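Local coordinates for DNA repair and telomere maintenance protein nbs1 (PDB 3HUF) that links phosphorylated partner proteins such as Ctp1 to the MRN complex through its N-terminal FHA and BRCT domains, in DNA double-strand break repair and telomere maintenance, at residues 50-55 against 66-71; 17-22 against 190-195. All coordinates share one frame; numbering follows the deposited sequence.

Contact 1: residues 50-55 against 66-71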
# COMPACT_ATOMS: atom_id res chain seq x y z
N PHE A 50 1.43 -24.97 1.17
CA PHE A 50 1.82 -23.59 1.39
C PHE A 50 0.78 -23.02 2.34
O PHE A 50 -0.42 -23.11 2.07
CB PHE A 50 1.73 -22.76 0.11
CG PHE A 50 2.64 -23.20 -1.01
CD1 PHE A 50 3.66 -24.13 -0.83
CD2 PHE A 50 2.48 -22.62 -2.25
CE1 PHE A 50 4.47 -24.50 -1.88
CE2 PHE A 50 3.30 -22.96 -3.33
CZ PHE A 50 4.30 -23.90 -3.14
N THR A 51 1.24 -22.44 3.44
CA THR A 51 0.37 -21.79 4.42
C THR A 51 0.83 -20.36 4.53
O THR A 51 2.01 -20.09 4.75
CB THR A 51 0.42 -22.47 5.82
OG1 THR A 51 0.08 -23.85 5.69
CG2 THR A 51 -0.59 -21.82 6.78
N ILE A 52 -0.09 -19.44 4.28
CA ILE A 52 0.24 -18.03 4.37
C ILE A 52 -0.48 -17.50 5.60
O ILE A 52 -1.70 -17.67 5.72
CB ILE A 52 -0.14 -17.27 3.09
CG1 ILE A 52 0.69 -17.85 1.94
CG2 ILE A 52 0.09 -15.76 3.27
CD1 ILE A 52 0.29 -17.35 0.60
N LEU A 53 0.27 -16.91 6.53
CA LEU A 53 -0.39 -16.36 7.71
C LEU A 53 -0.98 -15.01 7.36
O LEU A 53 -0.54 -14.35 6.44
CB LEU A 53 0.52 -16.30 8.94
CG LEU A 53 1.18 -17.60 9.40
CD1 LEU A 53 2.03 -17.38 10.66
CD2 LEU A 53 0.15 -18.74 9.59
N THR A 54 -1.98 -14.64 8.12
CA THR A 54 -2.64 -13.36 8.02
C THR A 54 -1.63 -12.24 8.50
O THR A 54 -0.68 -12.52 9.23
CB THR A 54 -3.92 -13.57 8.88
OG1 THR A 54 -5.12 -13.16 8.20
CG2 THR A 54 -3.80 -13.11 10.26
N PRO A 55 -1.78 -10.99 8.04
CA PRO A 55 -0.75 -10.01 8.44
C PRO A 55 -0.83 -9.52 9.90
O PRO A 55 -1.88 -9.60 10.52
CB PRO A 55 -0.98 -8.85 7.47
CG PRO A 55 -2.43 -8.96 7.06
CD PRO A 55 -2.77 -10.43 7.09
N CYS A 66 3.33 -11.19 4.51
CA CYS A 66 2.70 -12.22 5.34
C CYS A 66 3.63 -13.42 5.37
O CYS A 66 4.28 -13.73 4.35
CB CYS A 66 1.38 -12.65 4.74
SG CYS A 66 0.08 -11.40 4.87
N GLU A 67 3.73 -14.05 6.53
CA GLU A 67 4.59 -15.23 6.68
C GLU A 67 4.13 -16.34 5.73
O GLU A 67 2.94 -16.68 5.67
CB GLU A 67 4.58 -15.76 8.12
CG GLU A 67 5.51 -16.93 8.36
CD GLU A 67 5.65 -17.23 9.81
OE1 GLU A 67 5.49 -18.41 10.21
OE2 GLU A 67 5.90 -16.26 10.57
N PHE A 68 5.09 -16.88 4.99
CA PHE A 68 4.82 -17.89 3.97
C PHE A 68 5.50 -19.17 4.46
O PHE A 68 6.71 -19.21 4.63
CB PHE A 68 5.41 -17.40 2.65
CG PHE A 68 4.90 -18.13 1.41
CD1 PHE A 68 4.20 -17.43 0.42
CD2 PHE A 68 5.16 -19.49 1.21
CE1 PHE A 68 3.76 -18.07 -0.73
CE2 PHE A 68 4.74 -20.14 0.05
CZ PHE A 68 4.03 -19.43 -0.92
N GLU A 69 4.71 -20.23 4.67
CA GLU A 69 5.25 -21.50 5.14
C GLU A 69 5.08 -22.58 4.09
O GLU A 69 4.10 -22.60 3.35
CB GLU A 69 4.55 -21.92 6.44
CG GLU A 69 4.46 -20.79 7.42
CD GLU A 69 3.55 -21.04 8.59
OE1 GLU A 69 2.71 -21.97 8.53
OE2 GLU A 69 3.66 -20.31 9.58
N VAL A 70 6.06 -23.47 4.02
CA VAL A 70 6.07 -24.58 3.05
C VAL A 70 6.34 -25.86 3.82
O VAL A 70 7.33 -25.95 4.52
CB VAL A 70 7.17 -24.38 1.97
CG1 VAL A 70 7.35 -25.64 1.12
CG2 VAL A 70 6.85 -23.16 1.07
N LYS A 71 5.45 -26.85 3.69
CA LYS A 71 5.71 -28.20 4.15
C LYS A 71 5.83 -29.17 2.98
O LYS A 71 5.04 -29.13 2.04
CB LYS A 71 4.60 -28.69 5.07
CG LYS A 71 4.59 -28.04 6.44
CD LYS A 71 4.39 -29.12 7.49
CE LYS A 71 5.41 -30.26 7.30
NZ LYS A 71 5.21 -31.43 8.23
O HOH W 1 2.13 -13.00 8.75
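Residues 50-52 and 68-71 run antiparallel, their axes 4.6 Å apart at closest. Thr51 and Glu69 form the hydrogen-bonded pair. Thr51 N gives to Glu69 O at 2.9 Å, and Glu69 N to Thr51 O at 2.7 Å. Past the strand ends, Leu53 N still bonds Glu67 O. Water 1 then joins Thr54 O to Glu67 N, beyond the last direct backbone bond between the two segments.

Phe50, Ile52, Phe68 and Val70 share one face of the sheet. Phe68 CE2 lies 3.8 Å above the Phe50 ring plane, toward its rim, and the two planes meet at 53°. Ile52 CG1 sits over a face of the Phe68 ring, 4.2 Å from its centroid. Val70 lies alongside Phe50, its CG2 against CD1 of the ring. This is a core layer of the FHA beta sandwich: Phe50 reaches Ile100 and Phe68 reaches Leu98, both on strand 97-102 of the other sheet.

Thr51 and Glu69 occupy the reverse face. With CG anti to its carbonyl carbon (chi1 -46°) and an extended chain, Glu69 carries OE2 to Leu53 CD1, 3.5 Å away. Glu67 OE1 stands 2.7 Å from Glu69 OE2, so one of these acids probably holds a proton.

Contact 2: residues 17-22 against 190-195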
# COMPACT_ATOMS: atom_id res chain seq x y z
N ILE A 17 -2.64 -14.93 -7.42
CA ILE A 17 -2.58 -14.26 -6.12
C ILE A 17 -2.99 -15.23 -4.99
O ILE A 17 -4.06 -15.81 -5.02
CB ILE A 17 -3.50 -13.04 -6.10
CG1 ILE A 17 -3.05 -12.03 -7.15
CG2 ILE A 17 -3.44 -12.36 -4.77
CD1 ILE A 17 -4.10 -10.96 -7.35
N LEU A 18 -2.11 -15.39 -4.01
CA LEU A 18 -2.37 -16.30 -2.90
C LEU A 18 -2.76 -15.52 -1.65
O LEU A 18 -2.02 -14.71 -1.16
CB LEU A 18 -1.11 -17.16 -2.62
CG LEU A 18 -0.61 -18.05 -3.76
CD1 LEU A 18 0.55 -18.97 -3.25
CD2 LEU A 18 -1.77 -18.90 -4.37
N PHE A 19 -3.92 -15.81 -1.12
CA PHE A 19 -4.37 -15.15 0.09
C PHE A 19 -3.95 -15.99 1.30
O PHE A 19 -3.62 -17.16 1.14
CB PHE A 19 -5.89 -15.00 0.03
CG PHE A 19 -6.38 -14.36 -1.23
CD1 PHE A 19 -7.26 -15.04 -2.07
CD2 PHE A 19 -5.98 -13.09 -1.58
CE1 PHE A 19 -7.73 -14.44 -3.24
CE2 PHE A 19 -6.44 -12.49 -2.73
CZ PHE A 19 -7.31 -13.17 -3.57
N PRO A 20 -3.90 -15.37 2.49
CA PRO A 20 -3.80 -16.10 3.75
C PRO A 20 -4.71 -17.33 3.80
O PRO A 20 -5.90 -17.24 3.46
CB PRO A 20 -4.25 -15.05 4.77
CG PRO A 20 -3.63 -13.76 4.19
CD PRO A 20 -3.86 -13.91 2.71
N GLY A 21 -4.14 -18.45 4.24
CA GLY A 21 -4.85 -19.72 4.34
C GLY A 21 -3.89 -20.78 3.85
O GLY A 21 -2.68 -20.55 3.74
N THR A 22 -4.42 -21.95 3.52
CA THR A 22 -3.60 -23.08 3.15
C THR A 22 -3.92 -23.63 1.77
O THR A 22 -5.08 -23.74 1.39
CB THR A 22 -3.73 -24.20 4.19
OG1 THR A 22 -3.65 -23.64 5.52
CG2 THR A 22 -2.61 -25.16 4.01
N SER A 190 -11.72 -16.22 -5.22
CA SER A 190 -11.33 -16.17 -6.62
C SER A 190 -9.93 -16.66 -6.90
O SER A 190 -9.03 -16.50 -6.07
CB SER A 190 -11.44 -14.73 -7.12
OG SER A 190 -12.81 -14.41 -7.26
N VAL A 191 -9.76 -17.24 -8.07
CA VAL A 191 -8.42 -17.49 -8.57
C VAL A 191 -8.10 -16.50 -9.69
O VAL A 191 -8.61 -16.57 -10.79
CB VAL A 191 -8.06 -19.02 -8.80
CG1 VAL A 191 -9.27 -19.95 -8.59
CG2 VAL A 191 -7.31 -19.27 -10.12
N ILE A 192 -7.29 -15.52 -9.34
CA ILE A 192 -6.98 -14.42 -10.20
C ILE A 192 -5.47 -14.24 -10.26
O ILE A 192 -4.76 -14.64 -9.36
CB ILE A 192 -7.65 -13.11 -9.68
CG1 ILE A 192 -7.21 -12.82 -8.25
CG2 ILE A 192 -9.21 -13.22 -9.83
CD1 ILE A 192 -7.86 -11.59 -7.65
N GLU A 193 -5.01 -13.61 -11.34
CA GLU A 193 -3.62 -13.45 -11.65
C GLU A 193 -3.01 -12.20 -11.03
O GLU A 193 -3.72 -11.32 -10.54
CB GLU A 193 -3.49 -13.43 -13.17
CG GLU A 193 -3.94 -14.74 -13.84
CD GLU A 193 -3.43 -14.89 -15.25
OE1 GLU A 193 -2.21 -15.12 -15.43
OE2 GLU A 193 -4.25 -14.80 -16.20
N ASP A 194 -1.69 -12.14 -11.05
CA ASP A 194 -0.88 -11.03 -10.58
C ASP A 194 -1.45 -9.68 -11.04
O ASP A 194 -1.86 -9.53 -12.18
CB ASP A 194 0.52 -11.21 -11.17
CG ASP A 194 1.54 -10.21 -10.66
OD1 ASP A 194 1.28 -9.48 -9.70
OD2 ASP A 194 2.63 -10.16 -11.24
N ALA A 195 -1.45 -8.71 -10.14
CA ALA A 195 -1.84 -7.33 -10.44
C ALA A 195 -3.32 -7.13 -10.75
O ALA A 195 -3.70 -6.09 -11.27
CB ALA A 195 -0.97 -6.75 -11.55
O HOH W 2 -6.28 -16.11 -6.60
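Ile17 and Ile192 meet through both backbone and side chain. Ile17 N donates to Ile192 O at 2.9 Å. The bond is nearly straight, 170° at the hydrogen, and arrives almost end-on to the carbonyl.

The tight part lies at the end of the Ile17 side chain. CG1 is anti to the carbonyl carbon (chi1 -62°), and the extended chain beyond it takes CD1 across to the other segment. There CD1 lies 3.2 Å from Glu193 O and 3.7 Å from Ile192 CG1. The Ile192 branch comes obliquely to this methyl, with CG1 held between its own backbone N and carbonyl carbon (chi1 57°).

Water 2 fills the next position along the backbones. It lies 2.7 Å from Ile17 O and 2.8 Å from Ser190 O, and it accepts from Ile192 N at 3.0 Å. One water thus joins three backbone groups of the two segments.

The Phe19 end is looser. Its ring turns an edge to the loop, with CE1 3.7 Å from Ser190 O and CZ 4.4 Å from Ile192 CD1. The solvent side lies at Val191 and Glu193, which are exposed and start their side chains away from residues 17-22. Glu193 OE1 instead bonds Ser15 N. Asp194 also starts away from residues 17-22, but its carboxylate is held by a salt bridge to Arg114 and a hydrogen bond to Tyr112.

Strand 16-18 is an outermost strand of its antiparallel sheet. The arrangement is a loop laid along an edge strand, joined by one direct backbone hydrogen bond and a water bridge, with no strand pairing. Here the loop between helices 178-184 and 198-209 folds back onto the FHA beta sandwich.

Overall arrangement
From the N terminus, the chain first passes residues 17-22, which span the end of strand 16-18 and the start of strand 21-26. Contact 1 follows. It closes a short loop, containing helix 57-62, between strands 48-52 and 68-72. The chain then completes the FHA fold and runs on through the parallel sheet of strands 118-120, 140-141, 150-152 and 174-176. Past helix 178-184, residues 190-195 return to close contact 2. Contact 1 is therefore nested inside the much longer loop of contact 2. The two also touch: Gly21 O is 2.9 Å from Ile52 N, a probable hydrogen bond between neighbouring strands. Leu18 CB packs on Ile52 CD1, joining the two sheets of the sandwich.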